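Local coordinates for protein PHB depolymerase (Penicillium funiculosum, PDB 2D81) that probably hydrolyses polyhydroxybutyrate as a depolymerase of the alpha/beta hydrolase fold, and binds an (R)-3-hydroxybutyrate trimer ester in its pocket, at residues 93-98 with 125-130; 140-145 with 157-162; 224-229 with 258-263. One frame throughout, in Å; residues are numbered along the deposited sequence.

Interaction 1 of 3, residues 93-98 with 125-130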
ATOM      1  N   ILE A  93      -9.248   9.155  -0.684  1.00  7.47           N
ATOM      2  CA  ILE A  93      -8.978   7.855  -1.281  1.00  7.64           C
ATOM      3  C   ILE A  93      -8.589   8.019  -2.740  1.00  6.76           C
ATOM      4  O   ILE A  93      -9.339   8.588  -3.536  1.00  6.15           O
ATOM      5  CB  ILE A  93     -10.209   6.927  -1.177  1.00  7.25           C
ATOM      6  CG1 ILE A  93     -10.584   6.735   0.294  1.00  8.48           C
ATOM      7  CG2 ILE A  93      -9.907   5.575  -1.822  1.00  8.50           C
ATOM      8  CD1 ILE A  93     -11.838   5.911   0.512  1.00  9.71           C
ATOM      9  N   TYR A  94      -7.398   7.531  -3.069  1.00  5.12           N
ATOM     10  CA  TYR A  94      -6.868   7.585  -4.425  1.00  5.44           C
ATOM     11  C   TYR A  94      -6.839   6.177  -5.009  1.00  4.83           C
ATOM     12  O   TYR A  94      -6.404   5.238  -4.350  1.00  6.37           O
ATOM     13  CB  TYR A  94      -5.449   8.162  -4.412  1.00  5.40           C
ATOM     14  CG  TYR A  94      -4.745   8.072  -5.749  1.00  5.62           C
ATOM     15  CD1 TYR A  94      -4.920   9.054  -6.720  1.00  6.54           C
ATOM     16  CD2 TYR A  94      -3.928   6.983  -6.050  1.00  6.79           C
ATOM     17  CE1 TYR A  94      -4.296   8.954  -7.962  1.00  7.46           C
ATOM     18  CE2 TYR A  94      -3.303   6.871  -7.287  1.00  8.32           C
ATOM     19  CZ  TYR A  94      -3.492   7.859  -8.237  1.00  6.41           C
ATOM     20  OH  TYR A  94      -2.884   7.748  -9.462  1.00  7.02           O
ATOM     21  N   MET A  95      -7.307   6.038  -6.244  1.00  4.40           N
ATOM     22  CA  MET A  95      -7.317   4.746  -6.924  1.00  5.43           C
ATOM     23  C   MET A  95      -6.815   4.886  -8.356  1.00  5.68           C
ATOM     24  O   MET A  95      -7.140   5.856  -9.040  1.00  7.35           O
ATOM     25  CB  MET A  95      -8.730   4.157  -6.921  1.00  5.60           C
ATOM     26  CG  MET A  95      -9.184   3.690  -5.549  1.00  5.36           C
ATOM     27  SD  MET A  95     -10.904   3.171  -5.527  1.00  7.27           S
ATOM     28  CE  MET A  95     -11.700   4.759  -5.295  1.00  4.84           C
ATOM     29  N   TRP A  96      -6.018   3.918  -8.801  1.00  5.61           N
ATOM     30  CA  TRP A  96      -5.427   3.954 -10.137  1.00  5.36           C
ATOM     31  C   TRP A  96      -5.447   2.582 -10.784  1.00  4.83           C
ATOM     32  O   TRP A  96      -5.225   1.568 -10.126  1.00  5.06           O
ATOM     33  CB  TRP A  96      -3.974   4.440 -10.074  1.00  5.56           C
ATOM     34  CG  TRP A  96      -3.284   4.436 -11.416  1.00  5.84           C
ATOM     35  CD1 TRP A  96      -3.313   5.428 -12.358  1.00  5.45           C
ATOM     36  CD2 TRP A  96      -2.495   3.376 -11.978  1.00  5.26           C
ATOM     37  NE1 TRP A  96      -2.597   5.051 -13.468  1.00  6.58           N
ATOM     38  CE2 TRP A  96      -2.082   3.797 -13.263  1.00  6.41           C
ATOM     39  CE3 TRP A  96      -2.098   2.109 -11.521  1.00  5.53           C
ATOM     40  CZ2 TRP A  96      -1.288   2.999 -14.097  1.00  6.67           C
ATOM     41  CZ3 TRP A  96      -1.308   1.314 -12.354  1.00  7.19           C
ATOM     42  CH2 TRP A  96      -0.912   1.764 -13.627  1.00  5.93           C
ATOM     43  N   THR A  97      -5.707   2.559 -12.085  1.00  4.99           N
ATOM     44  CA  THR A  97      -5.517   1.351 -12.865  1.00  6.44           C
ATOM     45  C   THR A  97      -4.981   1.707 -14.245  1.00  5.93           C
ATOM     46  O   THR A  97      -5.260   2.786 -14.773  1.00  6.10           O
ATOM     47  CB  THR A  97      -6.839   0.575 -13.020  1.00  8.02           C
ATOM     48  OG1 THR A  97      -6.600  -0.630 -13.759  1.00  8.69           O
ATOM     49  CG2 THR A  97      -7.872   1.421 -13.750  1.00  7.80           C
ATOM     50  N   GLY A  98      -4.195   0.803 -14.816  1.00  6.75           N
ATOM     51  CA  GLY A  98      -3.872   0.906 -16.228  1.00  7.24           C
ATOM     52  C   GLY A  98      -5.013   0.286 -17.013  1.00  7.58           C
ATOM     53  O   GLY A  98      -5.606  -0.695 -16.569  1.00  6.93           O
ATOM     54  N   VAL A 125     -12.688  11.371  -3.362  1.00  7.33           N
ATOM     55  CA  VAL A 125     -12.198  10.193  -4.075  1.00  7.20           C
ATOM     56  C   VAL A 125     -11.650  10.609  -5.439  1.00  7.18           C
ATOM     57  O   VAL A 125     -12.298  11.356  -6.168  1.00  7.89           O
ATOM     58  CB  VAL A 125     -13.329   9.158  -4.294  1.00  7.37           C
ATOM     59  CG1 VAL A 125     -12.800   7.965  -5.082  1.00  6.63           C
ATOM     60  CG2 VAL A 125     -13.883   8.701  -2.956  1.00  7.65           C
ATOM     61  N   SER A 126     -10.457  10.129  -5.777  1.00  5.64           N
ATOM     62  CA  SER A 126      -9.929  10.301  -7.127  1.00  7.64           C
ATOM     63  C   SER A 126      -9.647   8.938  -7.744  1.00  7.24           C
ATOM     64  O   SER A 126      -8.851   8.166  -7.217  1.00  8.02           O
ATOM     65  CB  SER A 126      -8.640  11.124  -7.101  1.00  9.00           C
ATOM     66  OG  SER A 126      -8.096  11.256  -8.407  1.00  8.59           O
ATOM     67  N   TYR A 127     -10.311   8.643  -8.856  1.00  6.41           N
ATOM     68  CA  TYR A 127     -10.089   7.385  -9.552  1.00  6.99           C
ATOM     69  C   TYR A 127      -9.529   7.696 -10.932  1.00  6.90           C
ATOM     70  O   TYR A 127     -10.169   8.383 -11.733  1.00  8.69           O
ATOM     71  CB  TYR A 127     -11.406   6.609  -9.671  1.00  7.24           C
ATOM     72  CG  TYR A 127     -11.278   5.206 -10.232  1.00  6.51           C
ATOM     73  CD1 TYR A 127     -11.138   4.984 -11.603  1.00  8.91           C
ATOM     74  CD2 TYR A 127     -11.330   4.094  -9.391  1.00  6.85           C
ATOM     75  CE1 TYR A 127     -11.060   3.684 -12.122  1.00  7.67           C
ATOM     76  CE2 TYR A 127     -11.253   2.797  -9.897  1.00  9.01           C
ATOM     77  CZ  TYR A 127     -11.121   2.600 -11.262  1.00  6.58           C
ATOM     78  OH  TYR A 127     -11.061   1.319 -11.763  1.00  8.48           O
ATOM     79  N   VAL A 128      -8.328   7.193 -11.194  1.00  6.07           N
ATOM     80  CA  VAL A 128      -7.598   7.529 -12.411  1.00  6.71           C
ATOM     81  C   VAL A 128      -7.271   6.286 -13.233  1.00  7.58           C
ATOM     82  O   VAL A 128      -6.836   5.263 -12.694  1.00  6.74           O
ATOM     83  CB  VAL A 128      -6.283   8.261 -12.073  1.00  6.60           C
ATOM     84  CG1 VAL A 128      -5.512   8.574 -13.345  1.00  8.88           C
ATOM     85  CG2 VAL A 128      -6.589   9.535 -11.305  1.00  8.54           C
ATOM     86  N   THR A 129      -7.489   6.380 -14.542  1.00  7.17           N
ATOM     87  CA  THR A 129      -7.072   5.331 -15.461  1.00  8.24           C
ATOM     88  C   THR A 129      -6.028   5.887 -16.419  1.00  8.44           C
ATOM     89  O   THR A 129      -6.247   6.917 -17.056  1.00  9.53           O
ATOM     90  CB  THR A 129      -8.265   4.798 -16.285  1.00  9.33           C
ATOM     91  OG1 THR A 129      -9.269   4.289 -15.397  1.00  9.05           O
ATOM     92  CG2 THR A 129      -7.815   3.684 -17.222  1.00  9.10           C
ATOM     93  N   THR A 130      -4.888   5.213 -16.512  1.00  8.88           N
ATOM     94  CA  THR A 130      -3.890   5.567 -17.515  1.00  8.09           C
ATOM     95  C   THR A 130      -4.062   4.669 -18.730  1.00  7.98           C
ATOM     96  O   THR A 130      -3.919   3.448 -18.645  1.00  6.90           O
ATOM     97  CB  THR A 130      -2.460   5.414 -16.967  1.00  8.38           C
ATOM     98  OG1 THR A 130      -2.253   6.362 -15.911  1.00  8.45           O
ATOM     99  CG2 THR A 130      -1.435   5.657 -18.066  1.00  8.34           C
TER

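Interaction 2 of 3, residues 140-145 with 157-162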
ATOM      1  N   ASP A 140       6.848   8.719 -14.058  1.00  7.65           N
ATOM      2  CA  ASP A 140       7.085   9.528 -15.247  1.00  7.58           C
ATOM      3  C   ASP A 140       8.573   9.724 -15.504  1.00  8.30           C
ATOM      4  O   ASP A 140       8.984  10.699 -16.128  1.00  7.28           O
ATOM      5  CB  ASP A 140       6.382  10.883 -15.113  1.00  7.76           C
ATOM      6  CG  ASP A 140       6.994  11.762 -14.039  1.00  9.88           C
ATOM      7  OD1 ASP A 140       7.578  11.223 -13.072  1.00  9.30           O
ATOM      8  OD2 ASP A 140       6.875  13.001 -14.160  1.00  9.75           O
ATOM      9  N   PHE A 141       9.380   8.786 -15.023  1.00  7.74           N
ATOM     10  CA  PHE A 141      10.810   8.818 -15.289  1.00  9.46           C
ATOM     11  C   PHE A 141      11.380   7.425 -15.527  1.00 10.58           C
ATOM     12  O   PHE A 141      10.745   6.415 -15.214  1.00  9.13           O
ATOM     13  CB  PHE A 141      11.545   9.520 -14.139  1.00  9.14           C
ATOM     14  CG  PHE A 141      11.399   8.839 -12.805  1.00 10.16           C
ATOM     15  CD1 PHE A 141      12.396   7.994 -12.329  1.00 12.01           C
ATOM     16  CD2 PHE A 141      10.269   9.050 -12.019  1.00 11.10           C
ATOM     17  CE1 PHE A 141      12.275   7.371 -11.085  1.00  9.22           C
ATOM     18  CE2 PHE A 141      10.138   8.431 -10.775  1.00  9.72           C
ATOM     19  CZ  PHE A 141      11.144   7.590 -10.309  1.00  9.87           C
ATOM     20  N   ASN A 142      12.578   7.382 -16.102  1.00 10.71           N
ATOM     21  CA  ASN A 142      13.203   6.128 -16.499  1.00 11.43           C
ATOM     22  C   ASN A 142      14.055   5.561 -15.369  1.00 12.81           C
ATOM     23  O   ASN A 142      15.287   5.609 -15.415  1.00 12.66           O
ATOM     24  CB  ASN A 142      14.059   6.360 -17.748  1.00 13.83           C
ATOM     25  CG  ASN A 142      13.226   6.694 -18.969  1.00 15.77           C
ATOM     26  OD1 ASN A 142      13.680   7.398 -19.874  1.00 21.17           O
ATOM     27  ND2 ASN A 142      12.003   6.179 -19.009  1.00 14.97           N
ATOM     28  N   GLY A 143      13.388   5.028 -14.350  1.00 11.47           N
ATOM     29  CA  GLY A 143      14.097   4.416 -13.244  1.00 10.24           C
ATOM     30  C   GLY A 143      14.966   3.258 -13.695  1.00  9.63           C
ATOM     31  O   GLY A 143      14.620   2.537 -14.631  1.00  9.07           O
ATOM     32  N   ALA A 144      16.101   3.078 -13.027  1.00  9.19           N
ATOM     33  CA  ALA A 144      17.061   2.048 -13.414  1.00  9.68           C
ATOM     34  C   ALA A 144      16.407   0.672 -13.508  1.00  8.73           C
ATOM     35  O   ALA A 144      15.858   0.171 -12.533  1.00  9.68           O
ATOM     36  CB  ALA A 144      18.211   2.008 -12.410  1.00  8.69           C
ATOM     37  N   GLY A 145      16.468   0.066 -14.690  1.00  9.46           N
ATOM     38  CA  GLY A 145      15.984  -1.294 -14.848  1.00  8.90           C
ATOM     39  C   GLY A 145      14.479  -1.427 -15.026  1.00  8.97           C
ATOM     40  O   GLY A 145      13.953  -2.543 -15.054  1.00  8.99           O
ATOM     41  N   ILE A 157       7.913  -1.769 -12.511  1.00  5.38           N
ATOM     42  CA  ILE A 157       7.955  -0.324 -12.301  1.00  4.74           C
ATOM     43  C   ILE A 157       8.333   0.285 -13.648  1.00  6.26           C
ATOM     44  O   ILE A 157       9.304  -0.141 -14.269  1.00  7.56           O
ATOM     45  CB  ILE A 157       9.033   0.060 -11.263  1.00  5.48           C
ATOM     46  CG1 ILE A 157       8.801  -0.704  -9.957  1.00  5.24           C
ATOM     47  CG2 ILE A 157       8.997   1.562 -11.011  1.00  4.60           C
ATOM     48  CD1 ILE A 157       9.946  -0.566  -8.966  1.00  6.97           C
ATOM     49  N   SER A 158       7.570   1.275 -14.102  1.00  6.29           N
ATOM     50  CA  SER A 158       7.686   1.733 -15.484  1.00  5.19           C
ATOM     51  C   SER A 158       7.626   3.245 -15.612  1.00  6.39           C
ATOM     52  O   SER A 158       7.103   3.938 -14.737  1.00  6.10           O
ATOM     53  CB  SER A 158       6.563   1.135 -16.338  1.00  5.04           C
ATOM     54  OG  SER A 158       6.573  -0.280 -16.302  1.00  6.85           O
ATOM     55  N   ASN A 159       8.153   3.753 -16.721  1.00  6.50           N
ATOM     56  CA  ASN A 159       7.834   5.109 -17.140  1.00  8.64           C
ATOM     57  C   ASN A 159       6.536   5.049 -17.935  1.00  8.12           C
ATOM     58  O   ASN A 159       6.542   4.750 -19.129  1.00  9.75           O
ATOM     59  CB  ASN A 159       8.947   5.686 -18.017  1.00  9.07           C
ATOM     60  CG  ASN A 159       8.746   7.163 -18.312  1.00 12.02           C
ATOM     61  OD1 ASN A 159       7.633   7.679 -18.218  1.00 10.11           O
ATOM     62  ND2 ASN A 159       9.826   7.848 -18.685  1.00 12.36           N
ATOM     63  N   CYS A 160       5.423   5.313 -17.260  1.00  7.63           N
ATOM     64  CA  CYS A 160       4.114   5.330 -17.902  1.00  7.74           C
ATOM     65  C   CYS A 160       3.699   6.747 -18.275  1.00  9.18           C
ATOM     66  O   CYS A 160       2.525   7.003 -18.548  1.00  9.75           O
ATOM     67  CB  CYS A 160       3.057   4.739 -16.968  1.00  7.78           C
ATOM     68  SG  CYS A 160       3.264   2.970 -16.584  1.00  9.11           S
ATOM     69  N   ASN A 161       4.663   7.663 -18.278  1.00  9.28           N
ATOM     70  CA  ASN A 161       4.380   9.072 -18.532  1.00 10.19           C
ATOM     71  C   ASN A 161       3.277   9.543 -17.588  1.00  9.35           C
ATOM     72  O   ASN A 161       2.422  10.353 -17.952  1.00  9.03           O
ATOM     73  CB  ASN A 161       3.957   9.275 -19.992  1.00 14.02           C
ATOM     74  CG  ASN A 161       3.822  10.743 -20.363  1.00 16.38           C
ATOM     75  OD1 ASN A 161       4.702  11.553 -20.067  1.00 20.95           O
ATOM     76  ND2 ASN A 161       2.725  11.087 -21.023  1.00 20.69           N
ATOM     77  N   TYR A 162       3.305   9.015 -16.370  1.00  8.74           N
ATOM     78  CA  TYR A 162       2.357   9.406 -15.336  1.00  8.35           C
ATOM     79  C   TYR A 162       2.997   9.232 -13.968  1.00  8.11           C
ATOM     80  O   TYR A 162       3.403   8.132 -13.594  1.00  6.22           O
ATOM     81  CB  TYR A 162       1.087   8.558 -15.425  1.00  8.09           C
ATOM     82  CG  TYR A 162       0.069   8.861 -14.346  1.00  7.77           C
ATOM     83  CD1 TYR A 162      -0.193   7.941 -13.327  1.00  7.05           C
ATOM     84  CD2 TYR A 162      -0.641  10.060 -14.350  1.00  7.48           C
ATOM     85  CE1 TYR A 162      -1.149   8.212 -12.337  1.00  6.80           C
ATOM     86  CE2 TYR A 162      -1.594  10.341 -13.367  1.00  7.39           C
ATOM     87  CZ  TYR A 162      -1.845   9.415 -12.368  1.00  7.55           C
ATOM     88  OH  TYR A 162      -2.798   9.694 -11.411  1.00  7.02           O
TER

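Interaction 3 of 3, residues 224-229 with 258-263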
ATOM      1  N   HIS A 224       3.849   8.418   5.194  1.00  7.24           N
ATOM      2  CA  HIS A 224       3.156   7.594   4.210  1.00  5.28           C
ATOM      3  C   HIS A 224       3.820   6.224   4.160  1.00  5.86           C
ATOM      4  O   HIS A 224       5.044   6.119   4.048  1.00  6.78           O
ATOM      5  CB  HIS A 224       3.225   8.239   2.824  1.00  6.57           C
ATOM      6  CG  HIS A 224       2.419   7.526   1.782  1.00  5.88           C
ATOM      7  ND1 HIS A 224       1.042   7.578   1.740  1.00  6.01           N
ATOM      8  CD2 HIS A 224       2.796   6.732   0.750  1.00  5.92           C
ATOM      9  CE1 HIS A 224       0.606   6.848   0.729  1.00  6.59           C
ATOM     10  NE2 HIS A 224       1.651   6.324   0.113  1.00  5.77           N
ATOM     11  N   VAL A 225       3.006   5.179   4.250  1.00  3.81           N
ATOM     12  CA  VAL A 225       3.486   3.811   4.121  1.00  5.30           C
ATOM     13  C   VAL A 225       3.255   3.357   2.683  1.00  5.26           C
ATOM     14  O   VAL A 225       2.128   3.392   2.191  1.00  6.06           O
ATOM     15  CB  VAL A 225       2.722   2.872   5.081  1.00  5.84           C
ATOM     16  CG1 VAL A 225       3.265   1.451   4.979  1.00  7.12           C
ATOM     17  CG2 VAL A 225       2.843   3.387   6.510  1.00  8.65           C
ATOM     18  N   ALA A 226       4.326   2.947   2.011  1.00  3.91           N
ATOM     19  CA  ALA A 226       4.231   2.501   0.622  1.00  4.93           C
ATOM     20  C   ALA A 226       4.545   1.010   0.510  1.00  5.41           C
ATOM     21  O   ALA A 226       5.615   0.559   0.922  1.00  6.35           O
ATOM     22  CB  ALA A 226       5.189   3.307  -0.253  1.00  4.14           C
ATOM     23  N   LEU A 227       3.610   0.252  -0.054  1.00  5.61           N
ATOM     24  CA  LEU A 227       3.718  -1.206  -0.089  1.00  6.05           C
ATOM     25  C   LEU A 227       4.002  -1.762  -1.484  1.00  6.82           C
ATOM     26  O   LEU A 227       3.196  -1.607  -2.401  1.00  7.08           O
ATOM     27  CB  LEU A 227       2.429  -1.831   0.456  1.00  5.76           C
ATOM     28  CG  LEU A 227       2.059  -1.467   1.896  1.00  8.63           C
ATOM     29  CD1 LEU A 227       0.672  -2.005   2.211  1.00  9.12           C
ATOM     30  CD2 LEU A 227       3.090  -2.032   2.863  1.00 11.28           C
ATOM     31  N   HIS A 228       5.146  -2.425  -1.630  1.00  5.65           N
ATOM     32  CA  HIS A 228       5.500  -3.093  -2.879  1.00  5.84           C
ATOM     33  C   HIS A 228       4.516  -4.223  -3.194  1.00  6.49           C
ATOM     34  O   HIS A 228       3.767  -4.672  -2.320  1.00  4.88           O
ATOM     35  CB  HIS A 228       6.930  -3.652  -2.779  1.00  5.54           C
ATOM     36  CG  HIS A 228       7.072  -4.791  -1.814  1.00  4.44           C
ATOM     37  ND1 HIS A 228       6.648  -6.069  -2.106  1.00  6.03           N
ATOM     38  CD2 HIS A 228       7.583  -4.841  -0.561  1.00  5.51           C
ATOM     39  CE1 HIS A 228       6.891  -6.859  -1.075  1.00  5.71           C
ATOM     40  NE2 HIS A 228       7.457  -6.138  -0.123  1.00  5.94           N
ATOM     41  N   GLY A 229       4.514  -4.674  -4.446  1.00  6.17           N
ATOM     42  CA  GLY A 229       3.652  -5.777  -4.839  1.00  7.74           C
ATOM     43  C   GLY A 229       4.402  -7.096  -4.846  1.00  7.80           C
ATOM     44  O   GLY A 229       5.526  -7.171  -4.354  1.00  8.11           O
ATOM     45  N   ILE A 258       8.658   8.256   4.285  1.00  5.42           N
ATOM     46  CA  ILE A 258       8.022   7.138   3.593  1.00  5.89           C
ATOM     47  C   ILE A 258       8.518   5.838   4.213  1.00  6.08           C
ATOM     48  O   ILE A 258       9.714   5.551   4.190  1.00  5.74           O
ATOM     49  CB  ILE A 258       8.369   7.110   2.083  1.00  5.38           C
ATOM     50  CG1 ILE A 258       8.114   8.477   1.438  1.00  3.42           C
ATOM     51  CG2 ILE A 258       7.540   6.039   1.390  1.00  5.95           C
ATOM     52  CD1 ILE A 258       6.659   8.918   1.432  1.00  3.38           C
ATOM     53  N   LEU A 259       7.600   5.054   4.771  1.00  5.81           N
ATOM     54  CA  LEU A 259       7.949   3.754   5.339  1.00  5.17           C
ATOM     55  C   LEU A 259       7.732   2.662   4.300  1.00  5.32           C
ATOM     56  O   LEU A 259       6.670   2.593   3.678  1.00  5.64           O
ATOM     57  CB  LEU A 259       7.090   3.466   6.574  1.00  5.27           C
ATOM     58  CG  LEU A 259       7.169   2.062   7.185  1.00  4.64           C
ATOM     59  CD1 LEU A 259       8.576   1.802   7.726  1.00  6.82           C
ATOM     60  CD2 LEU A 259       6.140   1.937   8.304  1.00  6.60           C
ATOM     61  N   TYR A 260       8.747   1.823   4.109  1.00  4.46           N
ATOM     62  CA  TYR A 260       8.677   0.733   3.134  1.00  5.83           C
ATOM     63  C   TYR A 260       8.819  -0.639   3.790  1.00  6.08           C
ATOM     64  O   TYR A 260       9.922  -1.184   3.859  1.00  6.90           O
ATOM     65  CB  TYR A 260       9.788   0.857   2.077  1.00  4.66           C
ATOM     66  CG  TYR A 260       9.748   2.091   1.205  1.00  5.67           C
ATOM     67  CD1 TYR A 260      10.471   3.238   1.545  1.00  6.88           C
ATOM     68  CD2 TYR A 260       9.014   2.101   0.021  1.00  5.42           C
ATOM     69  CE1 TYR A 260      10.465   4.365   0.717  1.00  6.23           C
ATOM     70  CE2 TYR A 260       8.999   3.222  -0.811  1.00  6.43           C
ATOM     71  CZ  TYR A 260       9.726   4.347  -0.458  1.00  5.27           C
ATOM     72  OH  TYR A 260       9.711   5.452  -1.280  1.00  6.37           O
ATOM     73  N   PRO A 261       7.714  -1.216   4.286  1.00  5.65           N
ATOM     74  CA  PRO A 261       7.806  -2.541   4.916  1.00  5.51           C
ATOM     75  C   PRO A 261       8.156  -3.555   3.824  1.00  5.03           C
ATOM     76  O   PRO A 261       7.870  -3.323   2.652  1.00  5.24           O
ATOM     77  CB  PRO A 261       6.397  -2.764   5.470  1.00  4.35           C
ATOM     78  CG  PRO A 261       5.864  -1.352   5.658  1.00  5.93           C
ATOM     79  CD  PRO A 261       6.357  -0.660   4.420  1.00  6.08           C
ATOM     80  N   GLN A 262       8.766  -4.678   4.198  1.00  6.54           N
ATOM     81  CA  GLN A 262       9.195  -5.653   3.197  1.00  5.35           C
ATOM     82  C   GLN A 262       8.623  -7.042   3.441  1.00  5.77           C
ATOM     83  O   GLN A 262       8.749  -7.588   4.535  1.00  7.04           O
ATOM     84  CB  GLN A 262      10.724  -5.751   3.163  1.00  5.31           C
ATOM     85  CG  GLN A 262      11.454  -4.444   2.847  1.00  4.61           C
ATOM     86  CD  GLN A 262      11.101  -3.885   1.483  1.00  5.03           C
ATOM     87  OE1 GLN A 262      11.060  -4.610   0.491  1.00  6.86           O
ATOM     88  NE2 GLN A 262      10.858  -2.583   1.426  1.00  4.76           N
ATOM     89  N   ALA A 263       8.001  -7.612   2.415  1.00  4.63           N
ATOM     90  CA  ALA A 263       7.613  -9.019   2.462  1.00  5.48           C
ATOM     91  C   ALA A 263       8.813  -9.867   2.046  1.00  6.43           C
ATOM     92  O   ALA A 263       9.895  -9.340   1.789  1.00  7.62           O
ATOM     93  CB  ALA A 263       6.429  -9.275   1.526  1.00  5.23           C
TER
HETATM   94  O   HOH W   1       7.107  -1.706   0.513  1.00  6.11           O

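Interaction 1 of 3, residues 93-98 with 125-130
Strands 93-98 and 125-130 run parallel, their axes 4.7 Å apart at closest and inclined by 13°, pairing residue for residue from I93 with V125 to G98 with T130. Five backbone hydrogen bonds alternate in the parallel pattern; V128 N to M95 O, at 2.8 Å, is representative. One face carries M95, Y127, V125 and T97. M95 CB rests 3.6 Å from Y127 CD2, and the two side chains cross at about a right angle. M95 SD lies at the ring edge, 5.3 Å from the Y127 centroid, a Met-aromatic contact. A bend at chi3 (-84°) carries M95 CE to V125 CG1, a tight 3.4 Å contact. On the other face W96 NE1 donates to T130 OG1 over 2.8 Å; the bond is almost straight at 171° and in the indole plane, which restrains the indole at its NE1 edge. Here V128 fills the interval between aromatics, CG1 to W96 CD1 at 4.0 Å and CG2 to Y94 CE1 at 4.1 Å. The pair forms the edge of the main sheet within a beta-alpha-beta unit: helix 106-116 packs on M95 and Y127, helix 164-173 on Y94 and S126, and strand 39-43 continues the sheet beyond 93-98.

Interaction 2 of 3, residues 140-145 with 157-162
N159, whose side chain lies against the D140-F141 backbone, uses OD1 to accept from N161 N at 3.0 Å, with an N-H...O angle of 151° and the donor in the carbonyl plane. CG stands anti to the backbone N (chi1 -172°), which swings the amide alongside the carbonyl side of its own residue and toward the chain ahead. The bond restrains the N159 amide, whose OD1 lies 3.5 Å from D140 C, with N159 CB 3.4 Å from F141 O. The N142 side chain also leans on N159, the two crossing obliquely with amide planes 56° apart. F141 O accepts a weak bond from G143 N at 3.1 Å, closing an inverse gamma turn centred on N142. At the other end of the contact D140 CB packs 3.8 Å from Y162 N, while its carboxylate turns off to a salt bridge with R179. D140 OD1 also lies in the plane of the F141 ring, at its edge, and that ring makes a cation-pi contact with K249. S158 OG is held by T136 OG1 and N147 O, and C160 is joined to C149 by a disulfide. The arrangement is an Asx turn at the end of strand 157-159, packed against the loop that leaves its parallel partner 137-139: a disulfide-braced surface excursion that starts close after the ligand-pocket residue H135.

Interaction 3 of 3, residues 224-229 with 258-263
H228 bridges the segments through NE2, which accepts from A263 N (3.0 Å, 175°), while ND1 donates to G229 O in its own segment (2.7 Å). Both partners lie in the imidazole plane, which fixes the ring's rotation. With CG between the backbone N and the carbonyl carbon (chi1 68°), the ring projects across to the 258-263 side, where H228 CE1 meets A263 CB at 3.6 Å. With an alanine in place of H228, A263 N and G229 O would probably lose their partners and a gap would be likely to open next to the A263 methyl. A water bridges the widening interval, donating to A226 O and P261 O and accepting from H228 N at 3.0 Å. Behind it the segments form adjacent parallel strands of the alpha/beta hydrolase sheet, linked by a crossover containing helices 234-237, 240-244 and 247-251. L259 N donates to H224 O and A226 N to L259 O, both at 2.9 Å, but the axes diverge by 33°, and CA spacing grows from 4.6 Å at V225-L259 to 7.6 Å at H228-Q262. On one face V225 CG1 meets P261 CD, with helix 301-314 over them; on the other A226 CB packs on I258 CG2 and Y260 CE2, next to Y247.

Overall arrangement
Interactions 1, 2 and 3 follow one another along the chain, each closing before the next opens, and their centres lie 18 to 19 Å apart. Interactions 1 and 3 belong to the same eight-stranded sheet, the first at its outer strand 125-130, the third nearer the middle; strands 39-43 and 13-18 separate them, and their nearest atoms stay about 8 Å apart. Interaction 2 lies outside that sheet but meets interaction 1 directly through Y162, whose OH probably bonds to Y94 OH and whose ring lies nearly parallel to W96. The excursion holding 140-162 is thus tied to the sheet edge, while 224-229 leads straight into C230 of the ligand pocket.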